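Local coordinates for protein aspartokinase (Clostridium acetobutylicum, PDB 3TVI) that probably catalyses the ATP-dependent phosphorylation of the beta-carboxyl group of aspartate, the first step toward threonine and methionine, and binds lysine, at residues 94-99 with 117-122; 113-118 with 170-175; 131-136 with 158-163; 187-192 with 204-209. One frame throughout, in Å; residues are numbered along the deposited sequence.

All four contacts lie in the amino acid kinase part of the chain. From the N terminus, contact 1 comes first: it closes the short helical hairpin between helices 92-104 and 109-127. Contact 2 opens at residue 113, before contact 1 has closed, and shares Glu117 and Tyr118 with it; its long loop brings helix 109-127 to strand 172-174. Contact 3 is nested inside that loop and joins strand 131-132 to the segment 158-163 following from helix 149-159; Tyr172 OH and Asp134 OD1, probably hydrogen-bonded, link it to contact 2. Contact 4 follows in series, fastening helix 187-199 to strand 203-208, and touches contact 2 where Gly170 and Phe171 meet Ser188. Contacts 3 and 4 reach the same mixed sheet.

Contact 1. Residues 94-99 with 117-122; sequences YYLEKV and EYLNGV
Tyr95 and Leu119 face each other where two nearly antiparallel helix segments run side by side, their axes 11.0 Å apart and 160° between directions. The Leu119 methyl CD2 rests on Tyr95 CB at 3.9 Å, while its other branch, CD1, meets Leu96 CD2 at 3.7 Å, the two leucine side chains crossing at about a right angle. The Tyr95 ring takes partners on more than one side: Tyr118 OH approaches its edge near the ring plane, 4.0 Å from Tyr95 CD1, and Val122 CG2 lies over one face, although the placement of that methyl is doubtful. Tyr94 CD2 is over the opposite face. Tyr118 reaches across because its CG stands anti to the backbone N (chi1 176°), which sends the ring out from helix 109-127 to cross the Tyr95 side chain roughly at right angles. No hydrogen bond spans the pair; the grip is apolar. Outside it, helix 69-85 packs on Leu96 through Ser76 and on Leu119 through Tyr79, and Phe132 meets the Tyr118 ring almost perpendicularly. This is an antiparallel helical hairpin, one of whose helices also carries Glu117, a predicted substrate-binding residue of the amino acid kinase fold.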
loop_
_atom_site.group_PDB
_atom_site.type_symbol
_atom_site.label_atom_id
_atom_site.label_comp_id
_atom_site.label_asym_id
_atom_site.label_seq_id
_atom_site.Cartn_x
_atom_site.Cartn_y
_atom_site.Cartn_z
ATOM N N TYR B 94 -54.671 -20.252 -8.923
ATOM C CA TYR B 94 -54.262 -20.980 -10.126
ATOM C C TYR B 94 -52.737 -20.980 -10.249
ATOM O O TYR B 94 -52.138 -21.977 -10.644
ATOM C CB TYR B 94 -54.916 -20.358 -11.373
ATOM C CG TYR B 94 -54.393 -20.866 -12.710
ATOM C CD1 TYR B 94 -54.287 -22.228 -12.973
ATOM C CD2 TYR B 94 -54.028 -19.975 -13.722
ATOM C CE1 TYR B 94 -53.811 -22.687 -14.197
ATOM C CE2 TYR B 94 -53.555 -20.425 -14.950
ATOM C CZ TYR B 94 -53.446 -21.779 -15.183
ATOM O OH TYR B 94 -52.985 -22.229 -16.401
ATOM N N TYR B 95 -52.119 -19.857 -9.896
ATOM C CA TYR B 95 -50.676 -19.707 -9.975
ATOM C C TYR B 95 -49.996 -20.328 -8.775
ATOM O O TYR B 95 -49.121 -21.174 -8.934
ATOM C CB TYR B 95 -50.310 -18.236 -10.109
ATOM C CG TYR B 95 -50.842 -17.667 -11.391
ATOM C CD1 TYR B 95 -50.196 -17.918 -12.591
ATOM C CD2 TYR B 95 -52.011 -16.913 -11.419
ATOM C CE1 TYR B 95 -50.683 -17.416 -13.782
ATOM C CE2 TYR B 95 -52.504 -16.409 -12.609
ATOM C CZ TYR B 95 -51.831 -16.672 -13.783
ATOM O OH TYR B 95 -52.287 -16.191 -14.973
ATOM N N LEU B 96 -50.402 -19.918 -7.577
ATOM C CA LEU B 96 -49.890 -20.526 -6.351
ATOM C C LEU B 96 -50.004 -22.052 -6.398
ATOM O O LEU B 96 -48.999 -22.762 -6.319
ATOM C CB LEU B 96 -50.639 -19.984 -5.142
ATOM C CG LEU B 96 -50.357 -18.513 -4.845
ATOM C CD1 LEU B 96 -51.555 -17.864 -4.174
ATOM C CD2 LEU B 96 -49.100 -18.362 -3.995
ATOM N N GLU B 97 -51.226 -22.550 -6.560
ATOM C CA GLU B 97 -51.495 -23.995 -6.587
ATOM C C GLU B 97 -50.561 -24.743 -7.540
ATOM O O GLU B 97 -50.102 -25.835 -7.223
ATOM C CB GLU B 97 -52.960 -24.271 -6.955
ATOM N N LYS B 98 -50.272 -24.147 -8.695
ATOM C CA LYS B 98 -49.376 -24.759 -9.687
ATOM C C LYS B 98 -47.924 -24.761 -9.208
ATOM O O LYS B 98 -47.202 -25.745 -9.381
ATOM C CB LYS B 98 -49.496 -24.026 -11.028
ATOM C CG LYS B 98 -48.563 -24.528 -12.117
ATOM C CD LYS B 98 -49.248 -24.576 -13.478
ATOM C CE LYS B 98 -49.743 -23.217 -13.939
ATOM N NZ LYS B 98 -50.346 -23.300 -15.296
ATOM N N VAL B 99 -47.512 -23.655 -8.600
ATOM C CA VAL B 99 -46.187 -23.562 -8.013
ATOM C C VAL B 99 -46.013 -24.610 -6.923
ATOM O O VAL B 99 -45.005 -25.327 -6.910
ATOM C CB VAL B 99 -45.907 -22.162 -7.435
ATOM C CG1 VAL B 99 -44.861 -22.238 -6.331
ATOM C CG2 VAL B 99 -45.469 -21.224 -8.548
ATOM N N GLU B 117 -40.594 -13.676 -7.412
ATOM C CA GLU B 117 -40.527 -12.602 -8.403
ATOM C C GLU B 117 -41.574 -12.870 -9.467
ATOM O O GLU B 117 -42.322 -11.973 -9.861
ATOM C CB GLU B 117 -39.145 -12.515 -9.060
ATOM C CG GLU B 117 -37.988 -13.163 -8.307
ATOM C CD GLU B 117 -37.693 -12.525 -6.961
ATOM O OE1 GLU B 117 -38.222 -11.424 -6.715
ATOM O OE2 GLU B 117 -36.931 -13.116 -6.155
ATOM N N TYR B 118 -41.614 -14.118 -9.926
ATOM C CA TYR B 118 -42.643 -14.607 -10.857
ATOM C C TYR B 118 -44.068 -14.230 -10.429
ATOM O O TYR B 118 -44.830 -13.677 -11.222
ATOM C CB TYR B 118 -42.528 -16.135 -11.011
ATOM C CG TYR B 118 -43.595 -16.748 -11.877
ATOM C CD1 TYR B 118 -43.442 -16.824 -13.251
ATOM C CD2 TYR B 118 -44.770 -17.244 -11.319
ATOM C CE1 TYR B 118 -44.427 -17.379 -14.053
ATOM C CE2 TYR B 118 -45.760 -17.798 -12.112
ATOM C CZ TYR B 118 -45.581 -17.862 -13.479
ATOM O OH TYR B 118 -46.565 -18.404 -14.274
ATOM N N LEU B 119 -44.432 -14.521 -9.186
ATOM C CA LEU B 119 -45.799 -14.256 -8.744
ATOM C C LEU B 119 -46.091 -12.755 -8.766
ATOM O O LEU B 119 -47.126 -12.326 -9.277
ATOM C CB LEU B 119 -46.059 -14.844 -7.356
ATOM C CG LEU B 119 -46.095 -16.375 -7.277
ATOM C CD1 LEU B 119 -46.214 -16.855 -5.836
ATOM C CD2 LEU B 119 -47.234 -16.920 -8.116
ATOM N N ASN B 120 -45.173 -11.954 -8.233
ATOM C CA ASN B 120 -45.290 -10.501 -8.344
ATOM C C ASN B 120 -45.399 -10.067 -9.799
ATOM O O ASN B 120 -46.113 -9.113 -10.130
ATOM C CB ASN B 120 -44.091 -9.805 -7.693
ATOM C CG ASN B 120 -44.276 -9.596 -6.208
ATOM O OD1 ASN B 120 -45.303 -9.959 -5.650
ATOM N ND2 ASN B 120 -43.282 -9.002 -5.560
ATOM N N GLY B 121 -44.680 -10.766 -10.666
ATOM C CA GLY B 121 -44.709 -10.459 -12.080
ATOM C C GLY B 121 -46.097 -10.628 -12.635
ATOM O O GLY B 121 -46.622 -9.735 -13.278
ATOM N N VAL B 122 -46.696 -11.780 -12.363
ATOM C CA VAL B 122 -47.989 -12.118 -12.954
ATOM C C VAL B 122 -49.093 -11.220 -12.391
ATOM O O VAL B 122 -50.018 -10.849 -13.114
ATOM C CB VAL B 122 -48.331 -13.609 -12.769
ATOM C CG1 VAL B 122 -47.289 -14.473 -13.457
ATOM C CG2 VAL B 122 -48.409 -13.962 -11.297
#

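Contact 2. Residues 113-118 with 170-175; sequences ASRGEY and GFYGSS
Ser114 with Tyr172 and Glu117 with Phe171 form the close part of this helix-to-strand contact. Ser114 CB is 3.6 Å from Tyr172 CD2; the tyrosine CG stands between its backbone N and carbonyl carbon (chi1 72°), which lays the ring against that carbon and turns a face to Arg115 NH1. Glu117 CG meets the Phe171 ring at its edge, in plane, and lies 3.5 Å from Phe171 CB. The glutamate chain bends at chi2 and brings OE2 obliquely toward Phe171 CD2, with the carboxylate turned 83° from the ring. Thr52, like Glu117 a predicted substrate-binding residue, touches the glutamate. Phe171, partly exposed, marks the more open side. Packing is looser at the far end of Tyr172. There Arg115 makes an off-centre cation-pi pair, CZ 4.9 Å from the Tyr172 ring centroid and the guanidinium inclined 58° to the ring. Its chain bends at chi2 and chi3 to return there, and NH1 donates to Ser114 OG at 2.7 Å, within the guanidinium plane. Tyr172 OH lies at the Tyr118 ring edge, 3.7 Å from Tyr118 CD1, and is hydrogen-bonded to Asp134 OD1. No hydrogen bond crosses between the segments. Around them, strand 172-174 pairs with strand 180-182, helix 51-63 packs on Ala113 and Arg115, and helix 92-104 meets Arg115 through Val99 and Tyr118 through Tyr95.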
loop_
_atom_site.group_PDB
_atom_site.type_symbol
_atom_site.label_atom_id
_atom_site.label_comp_id
_atom_site.label_asym_id
_atom_site.label_seq_id
_atom_site.Cartn_x
_atom_site.Cartn_y
_atom_site.Cartn_z
ATOM N N ALA B 113 -37.112 -20.761 -5.404
ATOM C CA ALA B 113 -36.886 -19.421 -4.858
ATOM C C ALA B 113 -37.225 -18.302 -5.846
ATOM O O ALA B 113 -37.549 -17.177 -5.433
ATOM C CB ALA B 113 -35.448 -19.283 -4.378
ATOM N N SER B 114 -37.164 -18.605 -7.141
ATOM C CA SER B 114 -37.451 -17.603 -8.166
ATOM C C SER B 114 -38.941 -17.271 -8.280
ATOM O O SER B 114 -39.295 -16.302 -8.947
ATOM C CB SER B 114 -36.932 -18.067 -9.524
ATOM O OG SER B 114 -37.405 -19.367 -9.822
ATOM N N ARG B 115 -39.808 -18.052 -7.634
ATOM C CA ARG B 115 -41.253 -17.855 -7.765
ATOM C C ARG B 115 -41.793 -16.628 -7.022
ATOM O O ARG B 115 -42.886 -16.141 -7.325
ATOM C CB ARG B 115 -42.017 -19.130 -7.376
ATOM C CG ARG B 115 -42.367 -20.017 -8.564
ATOM C CD ARG B 115 -41.194 -20.246 -9.514
ATOM N NE ARG B 115 -41.553 -20.022 -10.918
ATOM C CZ ARG B 115 -40.712 -19.618 -11.872
ATOM N NH1 ARG B 115 -39.438 -19.358 -11.603
ATOM N NH2 ARG B 115 -41.149 -19.450 -13.115
ATOM N N GLY B 116 -41.032 -16.104 -6.070
ATOM C CA GLY B 116 -41.403 -14.836 -5.445
ATOM C C GLY B 116 -41.524 -13.709 -6.461
ATOM O O GLY B 116 -42.447 -12.900 -6.400
ATOM N N GLU B 117 -40.594 -13.676 -7.412
ATOM C CA GLU B 117 -40.527 -12.602 -8.403
ATOM C C GLU B 117 -41.574 -12.870 -9.467
ATOM O O GLU B 117 -42.322 -11.973 -9.861
ATOM C CB GLU B 117 -39.145 -12.515 -9.060
ATOM C CG GLU B 117 -37.988 -13.163 -8.307
ATOM C CD GLU B 117 -37.693 -12.525 -6.961
ATOM O OE1 GLU B 117 -38.222 -11.424 -6.715
ATOM O OE2 GLU B 117 -36.931 -13.116 -6.155
ATOM N N TYR B 118 -41.614 -14.118 -9.926
ATOM C CA TYR B 118 -42.643 -14.607 -10.857
ATOM C C TYR B 118 -44.068 -14.230 -10.429
ATOM O O TYR B 118 -44.830 -13.677 -11.222
ATOM C CB TYR B 118 -42.528 -16.135 -11.011
ATOM C CG TYR B 118 -43.595 -16.748 -11.877
ATOM C CD1 TYR B 118 -43.442 -16.824 -13.251
ATOM C CD2 TYR B 118 -44.770 -17.244 -11.319
ATOM C CE1 TYR B 118 -44.427 -17.379 -14.053
ATOM C CE2 TYR B 118 -45.760 -17.798 -12.112
ATOM C CZ TYR B 118 -45.581 -17.862 -13.479
ATOM O OH TYR B 118 -46.565 -18.404 -14.274
ATOM N N GLY B 170 -38.021 -10.810 -12.208
ATOM C CA GLY B 170 -36.678 -10.316 -12.004
ATOM C C GLY B 170 -35.556 -11.320 -12.066
ATOM O O GLY B 170 -34.775 -11.373 -13.032
ATOM N N PHE B 171 -35.515 -12.157 -11.046
ATOM C CA PHE B 171 -34.242 -12.561 -10.434
ATOM C C PHE B 171 -33.630 -13.821 -11.051
ATOM O O PHE B 171 -32.735 -14.412 -10.477
ATOM C CB PHE B 171 -34.544 -12.613 -8.924
ATOM C CG PHE B 171 -33.733 -13.560 -8.105
ATOM C CD1 PHE B 171 -32.379 -13.387 -7.937
ATOM C CD2 PHE B 171 -34.372 -14.543 -7.369
ATOM C CE1 PHE B 171 -31.654 -14.239 -7.117
ATOM C CE2 PHE B 171 -33.659 -15.395 -6.550
ATOM C CZ PHE B 171 -32.292 -15.242 -6.424
ATOM N N TYR B 172 -34.067 -14.178 -12.261
ATOM C CA TYR B 172 -33.719 -15.459 -12.855
ATOM C C TYR B 172 -33.816 -15.453 -14.370
ATOM O O TYR B 172 -34.220 -14.461 -14.971
ATOM C CB TYR B 172 -34.646 -16.542 -12.311
ATOM C CG TYR B 172 -36.057 -16.452 -12.835
ATOM C CD1 TYR B 172 -36.452 -17.178 -13.946
ATOM C CD2 TYR B 172 -36.996 -15.630 -12.223
ATOM C CE1 TYR B 172 -37.744 -17.087 -14.435
ATOM C CE2 TYR B 172 -38.294 -15.542 -12.703
ATOM C CZ TYR B 172 -38.658 -16.270 -13.806
ATOM O OH TYR B 172 -39.939 -16.178 -14.279
ATOM N N GLY B 173 -33.439 -16.581 -14.966
ATOM C CA GLY B 173 -33.524 -16.810 -16.412
ATOM C C GLY B 173 -33.401 -18.301 -16.694
ATOM O O GLY B 173 -33.504 -19.117 -15.778
ATOM N N SER B 174 -33.172 -18.680 -17.945
ATOM C CA SER B 174 -33.058 -20.101 -18.275
ATOM C C SER B 174 -31.596 -20.524 -18.389
ATOM O O SER B 174 -30.783 -19.793 -18.945
ATOM C CB SER B 174 -33.814 -20.417 -19.568
ATOM O OG SER B 174 -35.221 -20.429 -19.345
ATOM N N SER B 175 -31.271 -21.698 -17.851
ATOM C CA SER B 175 -29.931 -22.273 -17.989
ATOM C C SER B 175 -29.740 -22.796 -19.403
ATOM O O SER B 175 -30.713 -22.960 -20.145
ATOM C CB SER B 175 -29.726 -23.422 -16.997
ATOM O OG SER B 175 -30.723 -24.420 -17.147
#

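Contact 3. Residues 131-136 with 158-163; sequences EFIDAA and EKVLSC
Ile133 reaches from just beyond strand 131-132 to Lys159 and the Val160-Cys163 turn, within the beta-alpha-beta unit of strand 131-132, helix 149-159 and the parallel strand 166-167; backbone bonds from Glu131 and Ile133 to Val167 join the two strands. The apolar contacts converge on one methyl. Ile133 CD1 is 4.0 Å from Val160 CG2 and 4.0 Å from Cys163 SG, and it is also near the Lys159 carbonyl. The isoleucine is extended beyond CG1 (chi2 -177°), which carries CD1 out between Lys159 and the turn that follows. Val160 has further cover from Val138 and Ile168.

Van der Waals packing of a polar side chain makes up the second group. The Glu131 chain runs alongside Cys163 SG, which lies 3.8 Å from Glu131 CB, and its outer carbons and carboxylate follow the sulfur without any polar bond that can be assigned. Glu131 is exposed to solvent, while Cys163 and Ile133 are buried. No hydrogen bond crosses between the segments.

The remaining bonds shape each segment from within. A type I turn from Val160 to Cys163 is closed by Cys163 N bonded to Val160 O at 2.9 Å. Asp134 makes an Asx turn, accepting Ala136 N at OD1 over 2.7 Å with an angle of 158°; the same oxygen is also bonded to Tyr172 OH. Within segment 158-163, Ser162 OG donates to Glu158 O at 2.7 Å, arriving tilted 29° from the carbonyl plane.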
loop_
_atom_site.group_PDB
_atom_site.type_symbol
_atom_site.label_atom_id
_atom_site.label_comp_id
_atom_site.label_asym_id
_atom_site.label_seq_id
_atom_site.Cartn_x
_atom_site.Cartn_y
_atom_site.Cartn_z
ATOM N N GLU B 131 -48.385 -6.671 -20.621
ATOM C CA GLU B 131 -48.116 -8.044 -21.042
ATOM C C GLU B 131 -47.117 -8.733 -20.124
ATOM O O GLU B 131 -46.026 -8.223 -19.888
ATOM C CB GLU B 131 -47.588 -8.084 -22.472
ATOM C CG GLU B 131 -48.682 -8.077 -23.522
ATOM C CD GLU B 131 -48.155 -8.401 -24.905
ATOM O OE1 GLU B 131 -47.601 -9.512 -25.099
ATOM O OE2 GLU B 131 -48.295 -7.539 -25.801
ATOM N N PHE B 132 -47.488 -9.897 -19.606
ATOM C CA PHE B 132 -46.573 -10.674 -18.791
ATOM C C PHE B 132 -45.628 -11.448 -19.678
ATOM O O PHE B 132 -46.061 -12.180 -20.560
ATOM C CB PHE B 132 -47.302 -11.672 -17.905
ATOM C CG PHE B 132 -46.373 -12.534 -17.117
ATOM C CD1 PHE B 132 -45.845 -12.083 -15.917
ATOM C CD2 PHE B 132 -45.982 -13.774 -17.594
ATOM C CE1 PHE B 132 -44.960 -12.865 -15.195
ATOM C CE2 PHE B 132 -45.093 -14.561 -16.878
ATOM C CZ PHE B 132 -44.585 -14.107 -15.675
ATOM N N ILE B 133 -44.336 -11.306 -19.410
ATOM C CA ILE B 133 -43.305 -12.027 -20.139
ATOM C C ILE B 133 -42.359 -12.699 -19.158
ATOM O O ILE B 133 -41.549 -12.028 -18.534
ATOM C CB ILE B 133 -42.495 -11.073 -21.020
ATOM C CG1 ILE B 133 -43.355 -10.571 -22.173
ATOM C CG2 ILE B 133 -41.255 -11.771 -21.540
ATOM C CD1 ILE B 133 -42.606 -9.676 -23.132
ATOM N N ASP B 134 -42.456 -14.019 -19.034
ATOM C CA ASP B 134 -41.601 -14.763 -18.117
ATOM C C ASP B 134 -40.151 -14.470 -18.449
ATOM O O ASP B 134 -39.813 -14.237 -19.599
ATOM C CB ASP B 134 -41.871 -16.270 -18.195
ATOM C CG ASP B 134 -41.268 -17.041 -17.020
ATOM O OD1 ASP B 134 -40.046 -16.950 -16.795
ATOM O OD2 ASP B 134 -42.007 -17.758 -16.321
ATOM N N ALA B 135 -39.315 -14.460 -17.417
ATOM C CA ALA B 135 -37.885 -14.228 -17.565
ATOM C C ALA B 135 -37.256 -15.355 -18.361
ATOM O O ALA B 135 -36.429 -15.116 -19.244
ATOM C CB ALA B 135 -37.228 -14.140 -16.201
ATOM N N ALA B 136 -37.679 -16.583 -18.057
ATOM C CA ALA B 136 -37.115 -17.793 -18.653
ATOM C C ALA B 136 -37.222 -17.813 -20.162
ATOM O O ALA B 136 -36.522 -18.582 -20.806
ATOM C CB ALA B 136 -37.780 -19.032 -18.071
ATOM N N GLU B 158 -37.082 -9.105 -29.652
ATOM C CA GLU B 158 -38.154 -9.856 -30.294
ATOM C C GLU B 158 -39.405 -9.842 -29.410
ATOM O O GLU B 158 -40.486 -9.491 -29.869
ATOM C CB GLU B 158 -37.697 -11.298 -30.571
ATOM C CG GLU B 158 -38.223 -11.911 -31.865
ATOM C CD GLU B 158 -39.615 -12.501 -31.741
ATOM O OE1 GLU B 158 -40.467 -12.203 -32.604
ATOM O OE2 GLU B 158 -39.856 -13.275 -30.792
ATOM N N LYS B 159 -39.238 -10.187 -28.137
ATOM C CA LYS B 159 -40.366 -10.397 -27.227
ATOM C C LYS B 159 -40.796 -9.167 -26.421
ATOM O O LYS B 159 -41.990 -9.011 -26.139
ATOM C CB LYS B 159 -40.058 -11.535 -26.243
ATOM C CG LYS B 159 -40.619 -12.900 -26.628
ATOM C CD LYS B 159 -39.573 -13.844 -27.205
ATOM C CE LYS B 159 -40.034 -15.296 -27.131
ATOM N NZ LYS B 159 -41.379 -15.500 -27.735
ATOM N N VAL B 160 -39.847 -8.312 -26.031
ATOM C CA VAL B 160 -40.146 -7.227 -25.083
ATOM C C VAL B 160 -40.389 -5.866 -25.730
ATOM O O VAL B 160 -41.408 -5.233 -25.438
ATOM C CB VAL B 160 -39.066 -7.075 -23.996
ATOM C CG1 VAL B 160 -39.517 -6.058 -22.960
ATOM C CG2 VAL B 160 -38.797 -8.411 -23.329
ATOM N N LEU B 161 -39.487 -5.403 -26.597
ATOM C CA LEU B 161 -39.684 -4.082 -27.213
ATOM C C LEU B 161 -40.815 -4.102 -28.250
ATOM O O LEU B 161 -41.269 -3.051 -28.700
ATOM C CB LEU B 161 -38.383 -3.500 -27.776
ATOM C CG LEU B 161 -38.034 -3.598 -29.258
ATOM C CD1 LEU B 161 -38.686 -2.477 -30.053
ATOM C CD2 LEU B 161 -36.522 -3.542 -29.432
ATOM N N SER B 162 -41.287 -5.295 -28.603
ATOM C CA SER B 162 -42.489 -5.442 -29.419
ATOM C C SER B 162 -43.790 -5.321 -28.614
ATOM O O SER B 162 -44.870 -5.412 -29.196
ATOM C CB SER B 162 -42.473 -6.788 -30.133
ATOM O OG SER B 162 -42.570 -7.843 -29.197
ATOM N N CYS B 163 -43.695 -5.151 -27.294
ATOM C CA CYS B 163 -44.865 -4.843 -26.467
ATOM C C CYS B 163 -44.877 -3.362 -26.147
ATOM O O CYS B 163 -43.820 -2.755 -25.981
ATOM C CB CYS B 163 -44.846 -5.618 -25.149
ATOM S SG CYS B 163 -45.101 -7.402 -25.287
#

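Contact 4. Residues 187-192 with 204-209; sequences GSDVTG and YENWTD
The Tyr204 ring lies with one face on Gly192, whose carbonyl carbon is 3.8 Å above the plane and offset toward the rim. Here helix 187-199 packs on strand 203-208 of the mixed sheet of the amino acid kinase fold, with segment axes 10.0 Å apart and nearly antiparallel. Glycine has no side chain at this point, and the aromatic ring rests directly on the helix backbone. The other flat group at the interface, the Asn206 amide, holds Asp189 OD1 almost in its plane; carboxylate and amide are turned 38° to each other, and their side chains cross at about a right angle.

Tyr204, its CG anti to the backbone N, sends OH to Asp189 O at 2.7 Å in a weak bond; the same carbonyl also accepts Ser193 OG. Asn206 ND2 meets that hydroxyl at 2.7 Å, again weakly. Lys8, predicted to bind ATP, forms a salt bridge with Asp189 OD1, so the carboxylate ties helix 187-199 to strands 203-208 and 5-9 beside the predicted ATP site. The strand ends at Thr208, followed by Asp209, both predicted to bind ATP. The straighter bond is Asn206 ND2 to Asp189 OD1, 3.0 Å long with an angle of 160°, met on the anti side of that oxygen and 34° out of the carboxylate plane.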
loop_
_atom_site.group_PDB
_atom_site.type_symbol
_atom_site.label_atom_id
_atom_site.label_comp_id
_atom_site.label_asym_id
_atom_site.label_seq_id
_atom_site.Cartn_x
_atom_site.Cartn_y
_atom_site.Cartn_z
ATOM N N GLY B 187 -29.489 -9.752 -8.020
ATOM C CA GLY B 187 -30.904 -9.654 -7.651
ATOM C C GLY B 187 -31.744 -9.189 -8.822
ATOM O O GLY B 187 -31.425 -9.476 -9.969
ATOM N N SER B 188 -32.801 -8.440 -8.546
ATOM C CA SER B 188 -33.668 -7.959 -9.613
ATOM C C SER B 188 -33.099 -6.734 -10.344
ATOM O O SER B 188 -33.617 -6.331 -11.381
ATOM C CB SER B 188 -35.052 -7.650 -9.059
ATOM O OG SER B 188 -35.627 -8.808 -8.481
ATOM N N ASP B 189 -32.031 -6.147 -9.814
ATOM C CA ASP B 189 -31.440 -4.948 -10.410
ATOM C C ASP B 189 -30.782 -5.270 -11.756
ATOM O O ASP B 189 -31.011 -4.569 -12.749
ATOM C CB ASP B 189 -30.423 -4.315 -9.450
ATOM C CG ASP B 189 -31.060 -3.818 -8.139
ATOM O OD1 ASP B 189 -32.028 -3.022 -8.208
ATOM O OD2 ASP B 189 -30.573 -4.211 -7.043
ATOM N N VAL B 190 -29.978 -6.331 -11.794
ATOM C CA VAL B 190 -29.309 -6.712 -13.038
ATOM C C VAL B 190 -30.322 -6.963 -14.144
ATOM O O VAL B 190 -30.247 -6.346 -15.211
ATOM C CB VAL B 190 -28.381 -7.935 -12.889
ATOM C CG1 VAL B 190 -28.967 -8.966 -11.941
ATOM C CG2 VAL B 190 -28.097 -8.550 -14.253
ATOM N N THR B 191 -31.277 -7.851 -13.881
ATOM C CA THR B 191 -32.341 -8.138 -14.854
ATOM C C THR B 191 -32.965 -6.836 -15.379
ATOM O O THR B 191 -33.274 -6.725 -16.562
ATOM C CB THR B 191 -33.405 -9.115 -14.284
ATOM O OG1 THR B 191 -34.681 -8.912 -14.918
ATOM C CG2 THR B 191 -33.550 -8.940 -12.796
ATOM N N GLY B 192 -33.108 -5.847 -14.505
ATOM C CA GLY B 192 -33.488 -4.505 -14.930
ATOM C C GLY B 192 -32.491 -3.893 -15.902
ATOM O O GLY B 192 -32.880 -3.377 -16.954
ATOM N N TYR B 204 -32.993 3.951 -17.092
ATOM C CA TYR B 204 -33.358 2.826 -16.260
ATOM C C TYR B 204 -33.592 3.396 -14.865
ATOM O O TYR B 204 -32.651 3.724 -14.154
ATOM C CB TYR B 204 -32.265 1.749 -16.316
ATOM C CG TYR B 204 -32.294 0.697 -15.218
ATOM C CD1 TYR B 204 -33.489 0.182 -14.727
ATOM C CD2 TYR B 204 -31.106 0.205 -14.685
ATOM C CE1 TYR B 204 -33.497 -0.781 -13.730
ATOM C CE2 TYR B 204 -31.100 -0.753 -13.692
ATOM C CZ TYR B 204 -32.297 -1.247 -13.221
ATOM O OH TYR B 204 -32.274 -2.199 -12.229
ATOM N N GLU B 205 -34.864 3.566 -14.512
ATOM C CA GLU B 205 -35.230 4.067 -13.196
ATOM C C GLU B 205 -35.147 2.905 -12.254
ATOM O O GLU B 205 -35.668 1.846 -12.566
ATOM C CB GLU B 205 -36.651 4.621 -13.188
ATOM C CG GLU B 205 -36.775 5.985 -13.830
ATOM C CD GLU B 205 -38.206 6.464 -13.957
ATOM O OE1 GLU B 205 -39.128 5.760 -13.492
ATOM O OE2 GLU B 205 -38.409 7.560 -14.526
ATOM N N ASN B 206 -34.503 3.100 -11.111
ATOM C CA ASN B 206 -34.361 2.046 -10.128
ATOM C C ASN B 206 -35.034 2.458 -8.821
ATOM O O ASN B 206 -34.438 3.151 -7.992
ATOM C CB ASN B 206 -32.888 1.756 -9.929
ATOM C CG ASN B 206 -32.637 0.447 -9.234
ATOM O OD1 ASN B 206 -32.667 0.370 -8.012
ATOM N ND2 ASN B 206 -32.342 -0.587 -10.012
ATOM N N TRP B 207 -36.282 2.024 -8.647
ATOM C CA TRP B 207 -37.126 2.509 -7.562
ATOM C C TRP B 207 -36.904 1.798 -6.269
ATOM O O TRP B 207 -37.042 0.584 -6.183
ATOM C CB TRP B 207 -38.580 2.411 -7.956
ATOM C CG TRP B 207 -38.937 3.405 -9.009
ATOM C CD1 TRP B 207 -38.814 3.275 -10.382
ATOM C CD2 TRP B 207 -39.466 4.741 -8.800
ATOM N NE1 TRP B 207 -39.231 4.414 -11.018
ATOM C CE2 TRP B 207 -39.630 5.331 -10.124
ATOM C CE3 TRP B 207 -39.802 5.484 -7.688
ATOM C CZ2 TRP B 207 -40.129 6.600 -10.301
ATOM C CZ3 TRP B 207 -40.298 6.774 -7.874
ATOM C CH2 TRP B 207 -40.465 7.314 -9.152
ATOM N N THR B 208 -36.590 2.583 -5.239
ATOM C CA THR B 208 -36.152 2.075 -3.941
ATOM C C THR B 208 -36.873 2.847 -2.844
ATOM O O THR B 208 -37.903 3.459 -3.110
ATOM C CB THR B 208 -34.635 2.265 -3.794
ATOM O OG1 THR B 208 -34.358 3.589 -3.321
ATOM C CG2 THR B 208 -33.948 2.054 -5.140
ATOM N N ASP B 209 -36.335 2.838 -1.625
ATOM C CA ASP B 209 -36.976 3.546 -0.510
ATOM C C ASP B 209 -36.154 4.719 0.002
ATOM O O ASP B 209 -36.324 5.136 1.137
ATOM C CB ASP B 209 -37.301 2.580 0.639
ATOM C CG ASP B 209 -36.063 1.973 1.272
ATOM O OD1 ASP B 209 -35.576 0.934 0.764
ATOM O OD2 ASP B 209 -35.588 2.531 2.291
#